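Local atomic coordinates of mandelate racemase/muconate lactonizing enzyme-like protein (Rubrobacter xylanophilus DSM 9941, PDB entry 3CYJ), a protein that belongs to the mandelate racemase/muconate lactonizing enzyme family of the enolase superfamily and binds a sodium ion in its barrel domain. Residues A[111-122]-A[343-352]. Residues are numbered along the deposited sequence; the frame is centred on the assembly and turned at random.
Sequences DLKARLLGLPLA and PDPDRPGLGL
Asp-111 OD1, on helix 97-116, takes the backbone N-H of Leu-350 at 2.8 Å, a fairly straight bond (162°) on the syn side but tilted out of the carboxylate plane; CG lies anti to the backbone N (chi1 -164°), which carries the carboxylate to the loop. OD2 is held by Leu-49 N of strand 46-53 and linked to the loop through water 1, which donates to it and to Leu-352 O and accepts from Arg-115 NH2. One turn along the helix, Arg-115 NE straddles the carboxylate, with weak hydrogen bonds of 3.3 Å to Asp-111 OD1 and OD2 that form part of a salt bridge. Pro-348 O lies over one guanidinium face, too poorly angled for a hydrogen bond to NH2. Beyond the Schellman turn at Gly-118, Pro-120 and Gly-349 form a single beta bridge: Gly-349 N donates to Leu-119 O at 2.7 Å, and the Leu-121 N-H approaches Gly-349 O (N to O 2.8 Å) from above its carbonyl plane, not along a lone pair. Positive phi favours glycine at 349, and Asp-111 OD1, 3.1 Å from Gly-349 CA, leaves little room for a side chain. Leu-121 and Leu-350 run side by side, their CD2 methyls pressed to 3.3 Å, closer than usual van der Waals contact, with His-305 touching both. A single backbone bridge and a shared carboxylate join the N-terminal domain to a barrel-domain loop, and the nearby guanidinium probably favours a charged Asp-111.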
loop_
_atom_site.group_PDB
_atom_site.type_symbol
_atom_site.label_atom_id
_atom_site.label_comp_id
_atom_site.label_asym_id
_atom_site.label_seq_id
_atom_site.Cartn_x
_atom_site.Cartn_y
_atom_site.Cartn_z
ATOM N N ASP A 111 -26.246 22.576 -27.687
ATOM C CA ASP A 111 -26.448 23.758 -28.548
ATOM C C ASP A 111 -27.941 23.909 -28.879
ATOM O O ASP A 111 -28.553 24.963 -28.678
ATOM C CB ASP A 111 -25.636 23.679 -29.824
ATOM C CG ASP A 111 -25.515 25.062 -30.544
ATOM O OD1 ASP A 111 -25.455 26.126 -29.864
ATOM O OD2 ASP A 111 -25.464 25.104 -31.788
ATOM N N LEU A 112 -28.542 22.840 -29.371
ATOM C CA LEU A 112 -29.970 22.855 -29.620
ATOM C C LEU A 112 -30.786 23.231 -28.371
ATOM O O LEU A 112 -31.678 24.049 -28.464
ATOM C CB LEU A 112 -30.440 21.513 -30.214
ATOM C CG LEU A 112 -31.935 21.421 -30.535
ATOM C CD1 LEU A 112 -32.289 22.448 -31.673
ATOM C CD2 LEU A 112 -32.411 19.925 -30.824
ATOM N N LYS A 113 -30.531 22.605 -27.220
ATOM C CA LYS A 113 -31.284 22.966 -26.028
ATOM C C LYS A 113 -31.130 24.482 -25.722
ATOM O O LYS A 113 -32.096 25.147 -25.452
ATOM C CB LYS A 113 -30.913 22.112 -24.810
ATOM C CG LYS A 113 -31.728 22.449 -23.517
ATOM C CD LYS A 113 -31.018 22.042 -22.200
ATOM C CE LYS A 113 -31.987 21.989 -20.981
ATOM N NZ LYS A 113 -31.288 22.043 -19.622
ATOM N N ALA A 114 -29.919 25.006 -25.796
ATOM C CA ALA A 114 -29.657 26.379 -25.417
ATOM C C ALA A 114 -30.452 27.368 -26.315
ATOM O O ALA A 114 -31.105 28.304 -25.808
ATOM C CB ALA A 114 -28.148 26.656 -25.478
ATOM N N ARG A 115 -30.371 27.128 -27.630
ATOM C CA ARG A 115 -31.158 27.793 -28.689
ATOM C C ARG A 115 -32.678 27.740 -28.500
ATOM O O ARG A 115 -33.324 28.775 -28.616
ATOM C CB ARG A 115 -30.749 27.308 -30.091
ATOM C CG ARG A 115 -29.411 27.887 -30.480
ATOM C CD ARG A 115 -28.758 27.200 -31.661
ATOM N NE ARG A 115 -27.414 27.737 -31.946
ATOM C CZ ARG A 115 -27.160 28.907 -32.548
ATOM N NH1 ARG A 115 -28.153 29.715 -32.890
ATOM N NH2 ARG A 115 -25.915 29.297 -32.790
ATOM N N LEU A 116 -33.228 26.578 -28.145
ATOM C CA LEU A 116 -34.660 26.465 -27.825
ATOM C C LEU A 116 -35.040 27.320 -26.630
ATOM O O LEU A 116 -36.196 27.753 -26.495
ATOM C CB LEU A 116 -35.087 25.015 -27.530
ATOM C CG LEU A 116 -35.123 24.011 -28.683
ATOM C CD1 LEU A 116 -35.302 22.586 -28.105
ATOM C CD2 LEU A 116 -36.215 24.399 -29.728
ATOM N N LEU A 117 -34.065 27.543 -25.750
ATOM C CA LEU A 117 -34.285 28.345 -24.559
ATOM C C LEU A 117 -33.910 29.764 -24.804
ATOM O O LEU A 117 -34.057 30.574 -23.915
ATOM C CB LEU A 117 -33.448 27.840 -23.405
ATOM C CG LEU A 117 -33.880 26.522 -22.780
ATOM C CD1 LEU A 117 -33.137 26.321 -21.479
ATOM C CD2 LEU A 117 -35.383 26.485 -22.591
ATOM N N GLY A 118 -33.408 30.067 -25.989
ATOM C CA GLY A 118 -32.989 31.410 -26.294
ATOM C C GLY A 118 -31.800 31.894 -25.464
ATOM O O GLY A 118 -31.680 33.096 -25.244
ATOM N N LEU A 119 -30.882 30.996 -25.060
ATOM C CA LEU A 119 -29.741 31.387 -24.204
ATOM C C LEU A 119 -28.399 31.113 -24.870
ATOM O O LEU A 119 -28.277 30.146 -25.617
ATOM C CB LEU A 119 -29.783 30.617 -22.880
ATOM C CG LEU A 119 -30.919 30.957 -21.912
ATOM C CD1 LEU A 119 -30.895 30.088 -20.686
ATOM C CD2 LEU A 119 -30.955 32.468 -21.551
ATOM N N PRO A 120 -27.393 31.960 -24.619
ATOM C CA PRO A 120 -26.006 31.512 -24.873
ATOM C C PRO A 120 -25.747 30.154 -24.157
ATOM O O PRO A 120 -26.326 29.906 -23.086
ATOM C CB PRO A 120 -25.153 32.601 -24.209
ATOM C CG PRO A 120 -26.109 33.818 -24.042
ATOM C CD PRO A 120 -27.455 33.210 -23.827
ATOM N N LEU A 121 -24.934 29.269 -24.744
ATOM C CA LEU A 121 -24.770 27.936 -24.142
ATOM C C LEU A 121 -24.280 28.025 -22.687
ATOM O O LEU A 121 -24.793 27.335 -21.801
ATOM C CB LEU A 121 -23.836 27.036 -24.984
ATOM C CG LEU A 121 -23.666 25.599 -24.452
ATOM C CD1 LEU A 121 -24.989 24.976 -24.149
ATOM C CD2 LEU A 121 -22.861 24.706 -25.414
ATOM N N ALA A 122 -23.317 28.912 -22.448
ATOM C CA ALA A 122 -22.773 29.106 -21.125
ATOM C C ALA A 122 -23.874 29.376 -20.112
ATOM O O ALA A 122 -23.813 28.871 -18.974
ATOM C CB ALA A 122 -21.766 30.194 -21.141
ATOM N N PRO A 343 -17.946 34.225 -23.667
ATOM C CA PRO A 343 -19.117 34.001 -24.492
ATOM C C PRO A 343 -19.850 35.306 -24.832
ATOM O O PRO A 343 -19.896 36.269 -24.006
ATOM C CB PRO A 343 -19.989 33.098 -23.615
ATOM C CG PRO A 343 -18.985 32.279 -22.921
ATOM C CD PRO A 343 -17.872 33.258 -22.566
ATOM N N ASP A 344 -20.422 35.338 -26.040
ATOM C CA ASP A 344 -21.165 36.518 -26.494
ATOM C C ASP A 344 -22.557 36.434 -25.881
ATOM O O ASP A 344 -23.294 35.518 -26.215
ATOM C CB ASP A 344 -21.261 36.522 -28.025
ATOM C CG ASP A 344 -21.610 37.905 -28.601
ATOM O OD1 ASP A 344 -22.580 38.553 -28.084
ATOM O OD2 ASP A 344 -20.906 38.317 -29.563
ATOM N N PRO A 345 -22.917 37.382 -24.976
ATOM C CA PRO A 345 -24.261 37.350 -24.367
ATOM C C PRO A 345 -25.360 37.678 -25.395
ATOM O O PRO A 345 -26.530 37.387 -25.161
ATOM C CB PRO A 345 -24.199 38.421 -23.263
ATOM C CG PRO A 345 -23.088 39.364 -23.665
ATOM C CD PRO A 345 -22.123 38.563 -24.569
ATOM N N ASP A 346 -25.002 38.257 -26.535
ATOM C CA ASP A 346 -26.033 38.558 -27.533
ATOM C C ASP A 346 -26.303 37.453 -28.534
ATOM O O ASP A 346 -27.198 37.621 -29.349
ATOM C CB ASP A 346 -25.766 39.858 -28.312
ATOM C CG ASP A 346 -25.583 41.065 -27.403
ATOM O OD1 ASP A 346 -26.286 41.193 -26.367
ATOM O OD2 ASP A 346 -24.691 41.890 -27.739
ATOM N N ARG A 347 -25.554 36.344 -28.496
ATOM C CA ARG A 347 -25.849 35.161 -29.360
ATOM C C ARG A 347 -26.316 33.912 -28.556
ATOM O O ARG A 347 -25.831 33.650 -27.456
ATOM C CB ARG A 347 -24.668 34.856 -30.272
ATOM C CG ARG A 347 -24.327 36.038 -31.265
ATOM C CD ARG A 347 -22.929 35.954 -31.932
ATOM N NE ARG A 347 -22.808 34.857 -32.904
ATOM C CZ ARG A 347 -22.901 35.000 -34.237
ATOM N NH1 ARG A 347 -23.121 36.213 -34.749
ATOM N NH2 ARG A 347 -22.777 33.953 -35.072
ATOM N N PRO A 348 -27.299 33.158 -29.083
ATOM C CA PRO A 348 -27.713 31.978 -28.375
ATOM C C PRO A 348 -26.887 30.732 -28.784
ATOM O O PRO A 348 -26.186 30.739 -29.827
ATOM C CB PRO A 348 -29.179 31.810 -28.817
ATOM C CG PRO A 348 -29.146 32.244 -30.193
ATOM C CD PRO A 348 -28.105 33.350 -30.300
ATOM N N GLY A 349 -26.984 29.694 -27.952
ATOM C CA GLY A 349 -26.127 28.526 -28.056
ATOM C C GLY A 349 -24.651 28.916 -28.057
ATOM O O GLY A 349 -24.225 29.882 -27.372
ATOM N N LEU A 350 -23.893 28.192 -28.878
ATOM C CA LEU A 350 -22.474 28.419 -29.083
ATOM C C LEU A 350 -22.202 29.695 -29.862
ATOM O O LEU A 350 -21.052 30.147 -29.961
ATOM C CB LEU A 350 -21.878 27.211 -29.843
ATOM C CG LEU A 350 -21.763 25.877 -29.040
ATOM C CD1 LEU A 350 -21.160 24.748 -29.889
ATOM C CD2 LEU A 350 -20.945 26.100 -27.723
ATOM N N GLY A 351 -23.260 30.254 -30.460
ATOM C CA GLY A 351 -23.157 31.476 -31.266
ATOM C C GLY A 351 -22.403 31.220 -32.559
ATOM O O GLY A 351 -21.820 32.147 -33.130
ATOM N N LEU A 352 -22.380 29.959 -33.001
ATOM C CA LEU A 352 -21.604 29.567 -34.189
ATOM C C LEU A 352 -22.514 29.239 -35.389
ATOM O O LEU A 352 -23.509 28.504 -35.258
ATOM C CB LEU A 352 -20.699 28.345 -33.892
ATOM C CG LEU A 352 -19.467 28.455 -32.970
ATOM C CD1 LEU A 352 -18.844 27.056 -32.646
ATOM C CD2 LEU A 352 -18.385 29.461 -33.468
HETATM O O HOH W 1 -24.050 27.185 -32.756
#